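Local atomic coordinates of hypothetic aldehyde deformylating oxygenase (Sulfolobus tokodaii, PDB entry 5V4T), a protein that binds iron in a ferritin-like helical fold and has aldehyde deformylating oxygenase activity, consistent with a probable role as an oxidoreductase. Residues A[28-42]-A[82-94]. Residues are numbered along the deposited sequence; the frame is centred on the assembly and turned at random.
Sequences IMDRWKILKKLSFEK and YIKLFDGLVEDFQ
L35 and L38 face V90 and F93 where helix 34-42 runs beside helix 82-93, the axes 10.3 Å apart at closest approach and their N-to-C directions 40° apart. F93 is the knob of this crossing, its broad ring set among L35, L38, S39 and K42; the long K42 chain offers an aliphatic CG to the ring edge. The slender S39 suits a large neighbour: F93 CE1 comes within 3.8 Å of S39 CA. Branched V90 fits between I34 and L35. In this ferritin-like helical fold the contact lies near the diiron site, the F86 side chain about 9 Å from a bound iron.

The other half is built on W32. F86 CB makes a CH-pi contact over one indole face, 3.7 Å from the centroid of the W32 six-membered ring, and the F86 ring turns its edge to that face, planes at 50°. R31 CD lies against the opposite face, toward its rim. W32 NE1 donates to the anti side of D87 OD1 (2.8 Å), tilted somewhat from the ring plane. R31 sets CG anti to its backbone nitrogen (chi1 -174°) and runs out straight from there to NE, its two N-H groups matching a carboxylate side-on and nearly coplanar: R31 NE gives D87 OD1 its second donor (2.9 Å), and R31 NH2 bonds D87 OD2. Were W32 an alanine, D87 OD1 would probably lose its indole donor, and a gap would open between F86 CB and R31 CD. Beyond the salt bridge, apolar I83 lays CG2 over one guanidinium face, and I83 CG1 meets I28 CD1 at 3.6 Å.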
loop_
_atom_site.group_PDB
_atom_site.type_symbol
_atom_site.label_atom_id
_atom_site.label_comp_id
_atom_site.label_asym_id
_atom_site.label_seq_id
_atom_site.Cartn_x
_atom_site.Cartn_y
_atom_site.Cartn_z
ATOM N N ILE A 28 11.373 9.914 -1.861
ATOM C CA ILE A 28 12.167 9.453 -0.724
ATOM C C ILE A 28 12.508 7.970 -0.664
ATOM O O ILE A 28 12.908 7.484 0.397
ATOM C CB ILE A 28 11.510 9.827 0.607
ATOM C CG1 ILE A 28 10.075 9.307 0.650
ATOM C CG2 ILE A 28 11.594 11.331 0.857
ATOM C CD1 ILE A 28 9.518 9.290 2.049
ATOM N N MET A 29 12.401 7.244 -1.767
ATOM C CA MET A 29 12.545 5.780 -1.673
ATOM C C MET A 29 13.970 5.290 -1.341
ATOM O O MET A 29 14.129 4.207 -0.702
ATOM C CB MET A 29 11.995 5.078 -2.920
ATOM C CG MET A 29 12.734 5.325 -4.214
ATOM S SD MET A 29 11.669 4.685 -5.524
ATOM C CE MET A 29 11.198 3.072 -4.907
ATOM N N ASP A 30 14.992 6.069 -1.747
ATOM C CA ASP A 30 16.405 5.804 -1.300
ATOM C C ASP A 30 16.566 5.632 0.215
ATOM O O ASP A 30 17.480 4.935 0.678
ATOM C CB ASP A 30 17.329 6.926 -1.748
ATOM C CG ASP A 30 17.656 6.857 -3.233
ATOM O OD1 ASP A 30 17.000 6.086 -3.984
ATOM O OD2 ASP A 30 18.582 7.578 -3.654
ATOM N N ARG A 31 15.702 6.289 0.993
ATOM C CA ARG A 31 15.677 6.101 2.464
ATOM C C ARG A 31 15.613 4.628 2.880
ATOM O O ARG A 31 16.206 4.208 3.888
ATOM C CB ARG A 31 14.494 6.861 3.094
ATOM C CG ARG A 31 14.468 6.846 4.610
ATOM C CD ARG A 31 13.253 7.641 5.102
ATOM N NE ARG A 31 13.166 7.694 6.541
ATOM C CZ ARG A 31 13.617 8.679 7.313
ATOM N NH1 ARG A 31 14.238 9.731 6.817
ATOM N NH2 ARG A 31 13.451 8.606 8.613
ATOM N N TRP A 32 14.891 3.849 2.084
ATOM C CA TRP A 32 14.609 2.472 2.412
ATOM C C TRP A 32 15.229 1.516 1.385
ATOM O O TRP A 32 14.745 0.402 1.154
ATOM C CB TRP A 32 13.069 2.283 2.473
ATOM C CG TRP A 32 12.394 3.170 3.476
ATOM C CD1 TRP A 32 12.588 3.197 4.840
ATOM C CD2 TRP A 32 11.350 4.101 3.200
ATOM N NE1 TRP A 32 11.767 4.152 5.407
ATOM C CE2 TRP A 32 11.010 4.727 4.418
ATOM C CE3 TRP A 32 10.739 4.540 2.038
ATOM C CZ2 TRP A 32 10.033 5.701 4.503
ATOM C CZ3 TRP A 32 9.764 5.509 2.118
ATOM C CH2 TRP A 32 9.432 6.099 3.349
ATOM N N LYS A 33 16.346 1.918 0.825
ATOM C CA LYS A 33 17.098 1.057 -0.099
ATOM C C LYS A 33 17.331 -0.348 0.465
ATOM O O LYS A 33 17.301 -1.358 -0.272
ATOM C CB LYS A 33 18.443 1.735 -0.349
ATOM C CG LYS A 33 19.354 1.002 -1.311
ATOM C CD LYS A 33 20.657 1.782 -1.452
ATOM C CE LYS A 33 21.772 0.824 -1.856
ATOM N NZ LYS A 33 22.979 1.614 -2.194
ATOM N N ILE A 34 17.585 -0.403 1.775
ATOM C CA ILE A 34 17.894 -1.637 2.470
ATOM C C ILE A 34 16.769 -2.679 2.375
ATOM O O ILE A 34 17.022 -3.885 2.529
ATOM C CB ILE A 34 18.247 -1.383 3.968
ATOM C CG1 ILE A 34 18.971 -2.548 4.599
ATOM C CG2 ILE A 34 17.013 -1.027 4.787
ATOM C CD1 ILE A 34 19.743 -2.156 5.836
ATOM N N LEU A 35 15.528 -2.221 2.145
ATOM C CA LEU A 35 14.411 -3.160 2.061
ATOM C C LEU A 35 14.514 -4.088 0.910
ATOM O O LEU A 35 13.975 -5.181 0.967
ATOM C CB LEU A 35 13.048 -2.411 1.943
ATOM C CG LEU A 35 12.490 -1.806 3.234
ATOM C CD1 LEU A 35 11.245 -0.994 2.887
ATOM C CD2 LEU A 35 12.098 -2.909 4.208
ATOM N N LYS A 36 15.199 -3.682 -0.156
ATOM C CA LYS A 36 15.347 -4.607 -1.311
ATOM C C LYS A 36 16.128 -5.861 -0.876
ATOM O O LYS A 36 15.640 -7.004 -1.030
ATOM C CB LYS A 36 16.057 -3.888 -2.466
ATOM C CG LYS A 36 16.154 -4.698 -3.751
ATOM C CD LYS A 36 16.907 -3.903 -4.815
ATOM C CE LYS A 36 16.813 -4.601 -6.147
ATOM N NZ LYS A 36 17.510 -3.942 -7.274
ATOM N N LYS A 37 17.295 -5.647 -0.275
ATOM C CA LYS A 37 18.128 -6.753 0.208
ATOM C C LYS A 37 17.400 -7.594 1.241
ATOM O O LYS A 37 17.418 -8.817 1.188
ATOM C CB LYS A 37 19.418 -6.253 0.867
ATOM C CG LYS A 37 20.551 -6.358 -0.088
ATOM C CD LYS A 37 21.779 -5.560 0.342
ATOM C CE LYS A 37 22.672 -5.339 -0.883
ATOM N NZ LYS A 37 23.951 -4.694 -0.509
ATOM N N LEU A 38 16.793 -6.929 2.211
ATOM C CA LEU A 38 16.093 -7.656 3.275
ATOM C C LEU A 38 14.943 -8.469 2.730
ATOM O O LEU A 38 14.759 -9.605 3.112
ATOM C CB LEU A 38 15.601 -6.702 4.333
ATOM C CG LEU A 38 16.706 -6.043 5.178
ATOM C CD1 LEU A 38 16.151 -4.808 5.873
ATOM C CD2 LEU A 38 17.326 -7.034 6.118
ATOM N N SER A 39 14.185 -7.898 1.793
ATOM C CA SER A 39 13.050 -8.656 1.252
ATOM C C SER A 39 13.525 -9.849 0.421
ATOM O O SER A 39 12.965 -10.965 0.492
ATOM C CB SER A 39 12.106 -7.721 0.482
ATOM O OG SER A 39 12.664 -7.409 -0.751
ATOM N N PHE A 40 14.619 -9.661 -0.312
ATOM C CA PHE A 40 15.171 -10.803 -1.096
ATOM C C PHE A 40 15.649 -11.907 -0.163
ATOM O O PHE A 40 15.376 -13.124 -0.399
ATOM C CB PHE A 40 16.327 -10.363 -1.939
ATOM C CG PHE A 40 15.968 -9.598 -3.172
ATOM C CD1 PHE A 40 14.660 -9.265 -3.519
ATOM C CD2 PHE A 40 16.960 -9.201 -4.012
ATOM C CE1 PHE A 40 14.408 -8.539 -4.723
ATOM C CE2 PHE A 40 16.711 -8.540 -5.209
ATOM C CZ PHE A 40 15.430 -8.168 -5.550
ATOM N N GLU A 41 16.352 -11.492 0.873
ATOM C CA GLU A 41 16.860 -12.444 1.860
ATOM C C GLU A 41 15.801 -13.271 2.530
ATOM O O GLU A 41 15.887 -14.503 2.556
ATOM C CB GLU A 41 17.730 -11.745 2.894
ATOM C CG GLU A 41 18.985 -11.152 2.298
ATOM C CD GLU A 41 19.772 -10.312 3.319
ATOM O OE1 GLU A 41 19.240 -10.016 4.427
ATOM O OE2 GLU A 41 20.938 -9.961 3.001
ATOM N N LYS A 42 14.777 -12.614 3.045
ATOM C CA LYS A 42 13.692 -13.290 3.646
ATOM C C LYS A 42 12.907 -14.132 2.675
ATOM O O LYS A 42 12.524 -15.258 2.978
ATOM C CB LYS A 42 12.787 -12.322 4.408
ATOM C CG LYS A 42 13.488 -11.522 5.480
ATOM C CD LYS A 42 14.330 -12.323 6.394
ATOM C CE LYS A 42 14.775 -11.402 7.496
ATOM N NZ LYS A 42 15.526 -12.213 8.474
ATOM N N TYR A 82 3.514 8.105 7.105
ATOM C CA TYR A 82 3.929 7.112 6.087
ATOM C C TYR A 82 5.403 6.806 6.241
ATOM O O TYR A 82 5.874 5.663 6.150
ATOM C CB TYR A 82 3.636 7.687 4.698
ATOM C CG TYR A 82 4.094 6.840 3.555
ATOM C CD1 TYR A 82 5.407 6.846 3.121
ATOM C CD2 TYR A 82 3.186 5.999 2.902
ATOM C CE1 TYR A 82 5.793 6.067 2.058
ATOM C CE2 TYR A 82 3.585 5.211 1.839
ATOM C CZ TYR A 82 4.853 5.238 1.433
ATOM O OH TYR A 82 5.211 4.458 0.362
ATOM N N ILE A 83 6.185 7.866 6.461
ATOM C CA ILE A 83 7.610 7.660 6.687
ATOM C C ILE A 83 7.884 6.764 7.922
ATOM O O ILE A 83 8.717 5.851 7.873
ATOM C CB ILE A 83 8.332 9.052 6.752
ATOM C CG1 ILE A 83 8.240 9.741 5.407
ATOM C CG2 ILE A 83 9.758 8.868 7.178
ATOM C CD1 ILE A 83 8.516 11.228 5.412
ATOM N N LYS A 84 7.130 6.980 9.005
ATOM C CA LYS A 84 7.197 6.144 10.196
ATOM C C LYS A 84 6.826 4.687 9.901
ATOM O O LYS A 84 7.426 3.751 10.407
ATOM C CB LYS A 84 6.282 6.720 11.249
ATOM C CG LYS A 84 6.456 6.060 12.586
ATOM C CD LYS A 84 5.845 6.904 13.685
ATOM C CE LYS A 84 6.361 6.369 15.010
ATOM N NZ LYS A 84 5.488 6.812 16.116
ATOM N N LEU A 85 5.795 4.485 9.085
ATOM C CA LEU A 85 5.379 3.138 8.798
ATOM C C LEU A 85 6.489 2.350 8.188
ATOM O O LEU A 85 6.773 1.246 8.594
ATOM C CB LEU A 85 4.120 3.158 7.873
ATOM C CG LEU A 85 3.608 1.788 7.402
ATOM C CD1 LEU A 85 3.005 1.035 8.527
ATOM C CD2 LEU A 85 2.553 2.016 6.325
ATOM N N PHE A 86 7.150 2.913 7.193
ATOM C CA PHE A 86 8.179 2.203 6.487
ATOM C C PHE A 86 9.487 2.148 7.262
ATOM O O PHE A 86 10.165 1.148 7.135
ATOM C CB PHE A 86 8.287 2.655 5.046
ATOM C CG PHE A 86 7.193 2.059 4.177
ATOM C CD1 PHE A 86 7.289 0.774 3.754
ATOM C CD2 PHE A 86 6.060 2.761 3.893
ATOM C CE1 PHE A 86 6.305 0.181 2.987
ATOM C CE2 PHE A 86 5.037 2.174 3.142
ATOM C CZ PHE A 86 5.162 0.871 2.725
ATOM N N ASP A 87 9.787 3.158 8.079
ATOM C CA ASP A 87 10.971 3.041 8.989
ATOM C C ASP A 87 10.777 1.821 9.899
ATOM O O ASP A 87 11.681 1.024 10.129
ATOM C CB ASP A 87 11.136 4.296 9.844
ATOM C CG ASP A 87 11.699 5.492 9.055
ATOM O OD1 ASP A 87 12.099 5.386 7.851
ATOM O OD2 ASP A 87 11.748 6.590 9.686
ATOM N N GLY A 88 9.560 1.677 10.399
ATOM C CA GLY A 88 9.199 0.552 11.167
ATOM C C GLY A 88 9.351 -0.779 10.450
ATOM O O GLY A 88 9.664 -1.810 11.075
ATOM N N LEU A 89 9.015 -0.838 9.163
ATOM C CA LEU A 89 9.149 -2.089 8.444
ATOM C C LEU A 89 10.607 -2.515 8.340
ATOM O O LEU A 89 10.898 -3.690 8.421
ATOM C CB LEU A 89 8.521 -1.999 7.078
ATOM C CG LEU A 89 8.474 -3.211 6.182
ATOM C CD1 LEU A 89 7.577 -4.230 6.814
ATOM C CD2 LEU A 89 8.005 -2.787 4.781
ATOM N N VAL A 90 11.507 -1.580 8.131
ATOM C CA VAL A 90 12.928 -1.928 8.126
ATOM C C VAL A 90 13.304 -2.600 9.469
ATOM O O VAL A 90 13.965 -3.677 9.504
ATOM C CB VAL A 90 13.787 -0.686 7.849
ATOM C CG1 VAL A 90 15.263 -0.972 8.148
ATOM C CG2 VAL A 90 13.603 -0.216 6.422
ATOM N N GLU A 91 12.901 -1.995 10.573
ATOM C CA GLU A 91 13.121 -2.602 11.920
ATOM C C GLU A 91 12.530 -4.006 12.036
ATOM O O GLU A 91 13.161 -4.959 12.530
ATOM C CB GLU A 91 12.549 -1.651 12.983
ATOM C CG GLU A 91 13.241 -0.299 13.029
ATOM C CD GLU A 91 12.714 0.621 14.118
ATOM O OE1 GLU A 91 11.695 0.296 14.769
ATOM O OE2 GLU A 91 13.307 1.703 14.277
ATOM N N ASP A 92 11.313 -4.180 11.541
ATOM C CA ASP A 92 10.675 -5.472 11.549
ATOM C C ASP A 92 11.452 -6.524 10.775
ATOM O O ASP A 92 11.538 -7.659 11.234
ATOM C CB ASP A 92 9.238 -5.379 11.036
ATOM C CG ASP A 92 8.286 -4.720 12.077
ATOM O OD1 ASP A 92 8.695 -4.589 13.277
ATOM O OD2 ASP A 92 7.173 -4.327 11.685
ATOM N N PHE A 93 11.971 -6.155 9.614
ATOM C CA PHE A 93 12.750 -7.111 8.821
ATOM C C PHE A 93 13.997 -7.599 9.555
ATOM O O PHE A 93 14.445 -8.759 9.330
ATOM C CB PHE A 93 13.152 -6.498 7.505
ATOM C CG PHE A 93 12.208 -6.849 6.396
ATOM C CD1 PHE A 93 12.296 -8.044 5.759
ATOM C CD2 PHE A 93 11.227 -5.993 6.018
ATOM C CE1 PHE A 93 11.470 -8.367 4.732
ATOM C CE2 PHE A 93 10.381 -6.289 4.980
ATOM C CZ PHE A 93 10.469 -7.504 4.342
ATOM N N GLN A 94 14.481 -6.736 10.427
ATOM C CA GLN A 94 15.716 -6.992 11.183
ATOM C C GLN A 94 15.419 -7.599 12.528
ATOM O O GLN A 94 16.341 -7.885 13.303
ATOM C CB GLN A 94 16.479 -5.680 11.381
ATOM C CG GLN A 94 17.006 -5.060 10.123
ATOM C CD GLN A 94 17.327 -3.567 10.240
ATOM O OE1 GLN A 94 16.848 -2.803 11.134
ATOM N NE2 GLN A 94 18.142 -3.139 9.342
#